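PDB 5EVI: beta-Lactamase/D-Alanine Carboxypeptidase from Pseudomonas syringae pv. tomato, which probably hydrolyses beta-lactam antibiotics to substituted beta-amino acids, as a member of the class C beta-lactamase family. Local coordinates for residues L77-Q82 / S257-G262; G267-T270 / W275-Y278. One frame throughout, in Å; residues are numbered along the deposited sequence.

Interaction 1: residues L77-Q82 / S257-G262; sequences LATWAQ and SDTRIG
With chi1 at 64° in both T79 and T259, each threonine holds OG1 between its own backbone N and carbonyl carbon and sets CG2 beside the backbone N, which brings the two methyl groups together. The side chains cross at about a right angle. CG2 of T259 lies 3.6 Å from CG2 of T79 and also leans on the T79 hydroxyl, with OG1 of T79 only 3.3 Å from CG2 of T259. D258, the residue before T259, adds a lighter apolar touch: its CB meets CG2 of T79 at 4.2 Å. The nearest pair of CA atoms, T79 and D258, is 6.4 Å apart, and no hydrogen bond joins the two segments.

Both hydroxyls instead serve backbone carbonyls near the ends of the segments. T79 OG1 bonds to T76 O within its own helix and reaches across to A255 O in helix 250-258; T259 OG1 bonds to L256 O. The carboxylate of D258 pairs with R254 in a salt bridge. A type I turn from D258 to I261 leads the chain toward strand 262-266.

Helix 70-83, whose start carries a probable SxxK motif, thus meets the C-terminal part of helix 250-258 and the residues that follow through a small buried patch. The chemistry is mixed: the T259 methyl meets both the methyl and the hydroxyl oxygen of T79, and that oxygen is also hydrogen-bonded to A255 O. T79 OG1 has a single proton, so its bonds to T76 O and A255 O probably share it or alternate.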
loop_
_atom_site.group_PDB
_atom_site.type_symbol
_atom_site.label_atom_id
_atom_site.label_comp_id
_atom_site.label_asym_id
_atom_site.label_seq_id
_atom_site.Cartn_x
_atom_site.Cartn_y
_atom_site.Cartn_z
ATOM N N LEU D 77 4.907 -9.462 -2.723
ATOM C CA LEU D 77 5.614 -10.650 -2.187
ATOM C C LEU D 77 4.838 -11.921 -2.529
ATOM O O LEU D 77 5.407 -12.880 -3.050
ATOM C CB LEU D 77 5.799 -10.548 -0.671
ATOM C CG LEU D 77 6.823 -11.489 -0.030
ATOM C CD1 LEU D 77 8.232 -10.943 -0.236
ATOM C CD2 LEU D 77 6.531 -11.674 1.455
ATOM N N ALA D 78 3.534 -11.918 -2.261
ATOM C CA ALA D 78 2.684 -13.082 -2.583
ATOM C C ALA D 78 2.628 -13.400 -4.095
ATOM O O ALA D 78 2.723 -14.575 -4.494
ATOM C CB ALA D 78 1.291 -12.875 -2.032
ATOM N N THR D 79 2.499 -12.372 -4.940
ATOM C CA THR D 79 2.475 -12.610 -6.394
ATOM C C THR D 79 3.859 -12.955 -6.962
ATOM O O THR D 79 3.950 -13.543 -8.038
ATOM C CB THR D 79 1.899 -11.425 -7.198
ATOM O OG1 THR D 79 2.743 -10.282 -7.047
ATOM C CG2 THR D 79 0.462 -11.112 -6.762
ATOM N N TRP D 80 4.925 -12.580 -6.254
ATOM C CA TRP D 80 6.279 -12.996 -6.629
ATOM C C TRP D 80 6.455 -14.486 -6.296
ATOM O O TRP D 80 7.046 -15.223 -7.076
ATOM C CB TRP D 80 7.325 -12.133 -5.923
ATOM C CG TRP D 80 8.736 -12.199 -6.467
ATOM C CD1 TRP D 80 9.118 -12.354 -7.767
ATOM C CD2 TRP D 80 9.940 -12.053 -5.710
ATOM N NE1 TRP D 80 10.493 -12.331 -7.865
ATOM C CE2 TRP D 80 11.021 -12.143 -6.616
ATOM C CE3 TRP D 80 10.212 -11.856 -4.350
ATOM C CZ2 TRP D 80 12.354 -12.059 -6.199
ATOM C CZ3 TRP D 80 11.526 -11.766 -3.938
ATOM C CH2 TRP D 80 12.584 -11.866 -4.853
ATOM N N ALA D 81 5.921 -14.926 -5.155
ATOM C CA ALA D 81 5.872 -16.364 -4.835
ATOM C C ALA D 81 5.106 -17.154 -5.909
ATOM O O ALA D 81 5.563 -18.217 -6.342
ATOM C CB ALA D 81 5.261 -16.595 -3.460
ATOM N N GLN D 82 3.964 -16.612 -6.343
ATOM C CA GLN D 82 3.160 -17.197 -7.432
ATOM C C GLN D 82 3.910 -17.272 -8.767
ATOM O O GLN D 82 3.811 -18.271 -9.484
ATOM C CB GLN D 82 1.857 -16.410 -7.648
ATOM C CG GLN D 82 0.895 -17.075 -8.629
ATOM C CD GLN D 82 -0.467 -16.412 -8.682
ATOM O OE1 GLN D 82 -0.597 -15.210 -8.451
ATOM N NE2 GLN D 82 -1.493 -17.193 -9.005
ATOM N N SER D 257 2.877 -6.901 -12.139
ATOM C CA SER D 257 1.678 -6.781 -12.975
ATOM C C SER D 257 0.466 -7.481 -12.341
ATOM O O SER D 257 -0.660 -6.940 -12.339
ATOM C CB SER D 257 1.964 -7.367 -14.359
ATOM O OG SER D 257 0.853 -7.213 -15.208
ATOM N N ASP D 258 0.695 -8.672 -11.779
ATOM C CA ASP D 258 -0.418 -9.475 -11.210
ATOM C C ASP D 258 -1.092 -8.847 -9.973
ATOM O O ASP D 258 -2.283 -9.103 -9.718
ATOM C CB ASP D 258 0.009 -10.930 -10.918
ATOM C CG ASP D 258 0.366 -11.724 -12.198
ATOM O OD1 ASP D 258 0.114 -11.197 -13.311
ATOM O OD2 ASP D 258 0.907 -12.867 -12.091
ATOM N N THR D 259 -0.371 -8.016 -9.219
ATOM C CA THR D 259 -1.001 -7.264 -8.124
ATOM C C THR D 259 -2.054 -6.259 -8.623
ATOM O O THR D 259 -2.954 -5.960 -7.879
ATOM C CB THR D 259 -0.002 -6.528 -7.198
ATOM O OG1 THR D 259 0.702 -5.513 -7.935
ATOM C CG2 THR D 259 0.997 -7.512 -6.548
ATOM N N ARG D 260 -1.941 -5.760 -9.861
ATOM C CA ARG D 260 -2.938 -4.809 -10.454
ATOM C C ARG D 260 -4.030 -5.486 -11.290
ATOM O O ARG D 260 -4.705 -4.850 -12.090
ATOM C CB ARG D 260 -2.247 -3.688 -11.241
ATOM C CG ARG D 260 -1.174 -2.932 -10.459
ATOM C CD ARG D 260 -0.423 -1.869 -11.276
ATOM N NE ARG D 260 -0.141 -2.234 -12.666
ATOM C CZ ARG D 260 0.950 -2.842 -13.130
ATOM N NH1 ARG D 260 1.967 -3.207 -12.326
ATOM N NH2 ARG D 260 1.025 -3.111 -14.438
ATOM N N ILE D 261 -4.165 -6.803 -11.130
ATOM C CA ILE D 261 -5.355 -7.534 -11.573
ATOM C C ILE D 261 -6.603 -7.161 -10.738
ATOM O O ILE D 261 -6.591 -7.221 -9.509
ATOM C CB ILE D 261 -5.081 -9.055 -11.559
ATOM C CG1 ILE D 261 -4.073 -9.401 -12.665
ATOM C CG2 ILE D 261 -6.364 -9.878 -11.711
ATOM C CD1 ILE D 261 -3.524 -10.819 -12.558
ATOM N N GLY D 262 -7.690 -6.843 -11.440
ATOM C CA GLY D 262 -8.933 -6.416 -10.818
ATOM C C GLY D 262 -9.832 -7.598 -10.537
ATOM O O GLY D 262 -10.276 -8.298 -11.472
#

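Interaction 2: residues G267-T270 / W275-Y278; sequences GGMT and WEQY
M269, a selenomethionine, meets Y278 with its first side-chain atom and E276 with its last ones. CB lies 3.7 Å from CE1 of the Y278 ring. CG stands anti to the backbone N (chi1 161°) and runs past the phenol, 4.1 Å from Y278 OH, with E276 CB at about the same distance. SE, the next atom, comes to 3.0 Å from OE1 of E276, a close approach of selenium to a carboxylate oxygen. A bend at chi3 of 101° then turns CE aside, so that the methyl is further from OE1 than SE is. The other carboxylate oxygen of E276, OE2, forms a salt bridge with R152, which probably helps to hold the carboxylate in place.

The backbones are joined at T270 and Q277, an antiparallel hydrogen-bonded pair. T270 N donates to Q277 O at 2.8 Å with an N-H...O angle of 165°, and Q277 N returns the bond to T270 O at 2.9 Å. Their side chains lie side by side on the face away from M269 and E276, with T270 CB 3.7 Å from Q277 CG. Beyond them one water bridges the polar ends: it donates to Q277 OE1 at 3.1 Å and is also bonded to T270 OG1, at a longer distance.

Y278 also packs on helix 284-290, and E276 bonds through its backbone to N317 of the next strand. The E276 side chain is about 6 Å from a sulfate that probably came from the crystallisation liquor. Strands 269-271 and 276-278 form a short beta hairpin in the antiparallel sheet of the serine beta-lactamase fold; E276 touches residues of the probable SxxK-type active site, consistent with a place at the edge of that pocket.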
loop_
_atom_site.group_PDB
_atom_site.type_symbol
_atom_site.label_atom_id
_atom_site.label_comp_id
_atom_site.label_asym_id
_atom_site.label_seq_id
_atom_site.Cartn_x
_atom_site.Cartn_y
_atom_site.Cartn_z
ATOM N N GLY D 267 -18.600 -0.497 -5.420
ATOM C CA GLY D 267 -19.050 0.829 -5.846
ATOM C C GLY D 267 -18.333 1.214 -7.135
ATOM O O GLY D 267 -18.264 0.413 -8.085
ATOM N N GLY D 268 -17.745 2.411 -7.147
ATOM C CA GLY D 268 -17.000 2.907 -8.309
ATOM C C GLY D 268 -15.530 2.468 -8.399
ATOM O O GLY D 268 -14.839 2.822 -9.355
HETATM N N MSE D 269 -15.058 1.715 -7.406
HETATM C CA MSE D 269 -13.662 1.288 -7.299
HETATM C C MSE D 269 -13.533 -0.146 -7.735
HETATM O O MSE D 269 -14.391 -0.966 -7.434
HETATM C CB MSE D 269 -13.274 1.477 -5.828
HETATM C CG MSE D 269 -12.053 0.700 -5.372
HETATM SE SE MSE D 269 -11.892 1.252 -3.503
HETATM C CE MSE D 269 -12.719 -0.373 -2.777
ATOM N N THR D 270 -12.459 -0.457 -8.460
ATOM C CA THR D 270 -12.078 -1.835 -8.757
ATOM C C THR D 270 -11.048 -2.211 -7.692
ATOM O O THR D 270 -10.101 -1.458 -7.481
ATOM C CB THR D 270 -11.493 -1.957 -10.188
ATOM O OG1 THR D 270 -12.538 -1.768 -11.149
ATOM C CG2 THR D 270 -10.849 -3.327 -10.427
ATOM N N TRP D 275 -3.739 -3.044 -4.090
ATOM C CA TRP D 275 -4.049 -1.872 -4.919
ATOM C C TRP D 275 -5.566 -1.700 -5.151
ATOM O O TRP D 275 -6.338 -2.667 -5.125
ATOM C CB TRP D 275 -3.338 -1.915 -6.276
ATOM C CG TRP D 275 -1.849 -1.877 -6.250
ATOM C CD1 TRP D 275 -0.995 -2.896 -6.561
ATOM C CD2 TRP D 275 -1.031 -0.751 -5.951
ATOM N NE1 TRP D 275 0.311 -2.472 -6.458
ATOM C CE2 TRP D 275 0.315 -1.155 -6.095
ATOM C CE3 TRP D 275 -1.303 0.578 -5.591
ATOM C CZ2 TRP D 275 1.386 -0.282 -5.887
ATOM C CZ3 TRP D 275 -0.230 1.440 -5.378
ATOM C CH2 TRP D 275 1.089 0.998 -5.502
ATOM N N GLU D 276 -5.967 -0.445 -5.328
ATOM C CA GLU D 276 -7.313 -0.047 -5.707
ATOM C C GLU D 276 -7.206 0.816 -6.947
ATOM O O GLU D 276 -6.252 1.606 -7.062
ATOM C CB GLU D 276 -7.956 0.738 -4.553
ATOM C CG GLU D 276 -7.957 -0.079 -3.266
ATOM C CD GLU D 276 -8.662 0.564 -2.089
ATOM O OE1 GLU D 276 -9.226 1.682 -2.208
ATOM O OE2 GLU D 276 -8.632 -0.069 -1.010
ATOM N N GLN D 277 -8.155 0.673 -7.884
ATOM C CA GLN D 277 -8.084 1.440 -9.144
ATOM C C GLN D 277 -9.426 1.911 -9.655
ATOM O O GLN D 277 -10.481 1.419 -9.246
ATOM C CB GLN D 277 -7.376 0.632 -10.251
ATOM C CG GLN D 277 -8.208 -0.502 -10.837
ATOM C CD GLN D 277 -7.484 -1.373 -11.856
ATOM O OE1 GLN D 277 -8.050 -1.724 -12.921
ATOM N NE2 GLN D 277 -6.283 -1.778 -11.531
ATOM N N TYR D 278 -9.364 2.851 -10.592
ATOM C CA TYR D 278 -10.546 3.497 -11.153
ATOM C C TYR D 278 -10.367 3.581 -12.668
ATOM O O TYR D 278 -9.333 4.057 -13.144
ATOM C CB TYR D 278 -10.741 4.894 -10.551
ATOM C CG TYR D 278 -10.825 4.874 -9.041
ATOM C CD1 TYR D 278 -12.050 4.789 -8.399
ATOM C CD2 TYR D 278 -9.666 4.906 -8.246
ATOM C CE1 TYR D 278 -12.141 4.747 -7.017
ATOM C CE2 TYR D 278 -9.744 4.847 -6.861
ATOM C CZ TYR D 278 -10.985 4.770 -6.246
ATOM O OH TYR D 278 -11.095 4.706 -4.871
HETATM O O HOH W 1 -10.791 -0.554 -13.668
#

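The centres of interactions 1 and 2 lie about 17 Å apart, and along the chain the first closes before the second opens. Interaction 1 joins helix 70-83 to the C-terminal part of helix 250-258 within the helical region; the chain then runs through strand 262-266 into the hairpin of interaction 2, so the helices and the large antiparallel sheet are linked in sequence. They also meet in space: T259 and R260 pack on W275, and G262 CA lies 3.7 Å from T270 CG2. Helix 70-83 leads away from the probable catalytic motif to interaction 1, while interaction 2 approaches that motif through E276 and so probably borders the active site.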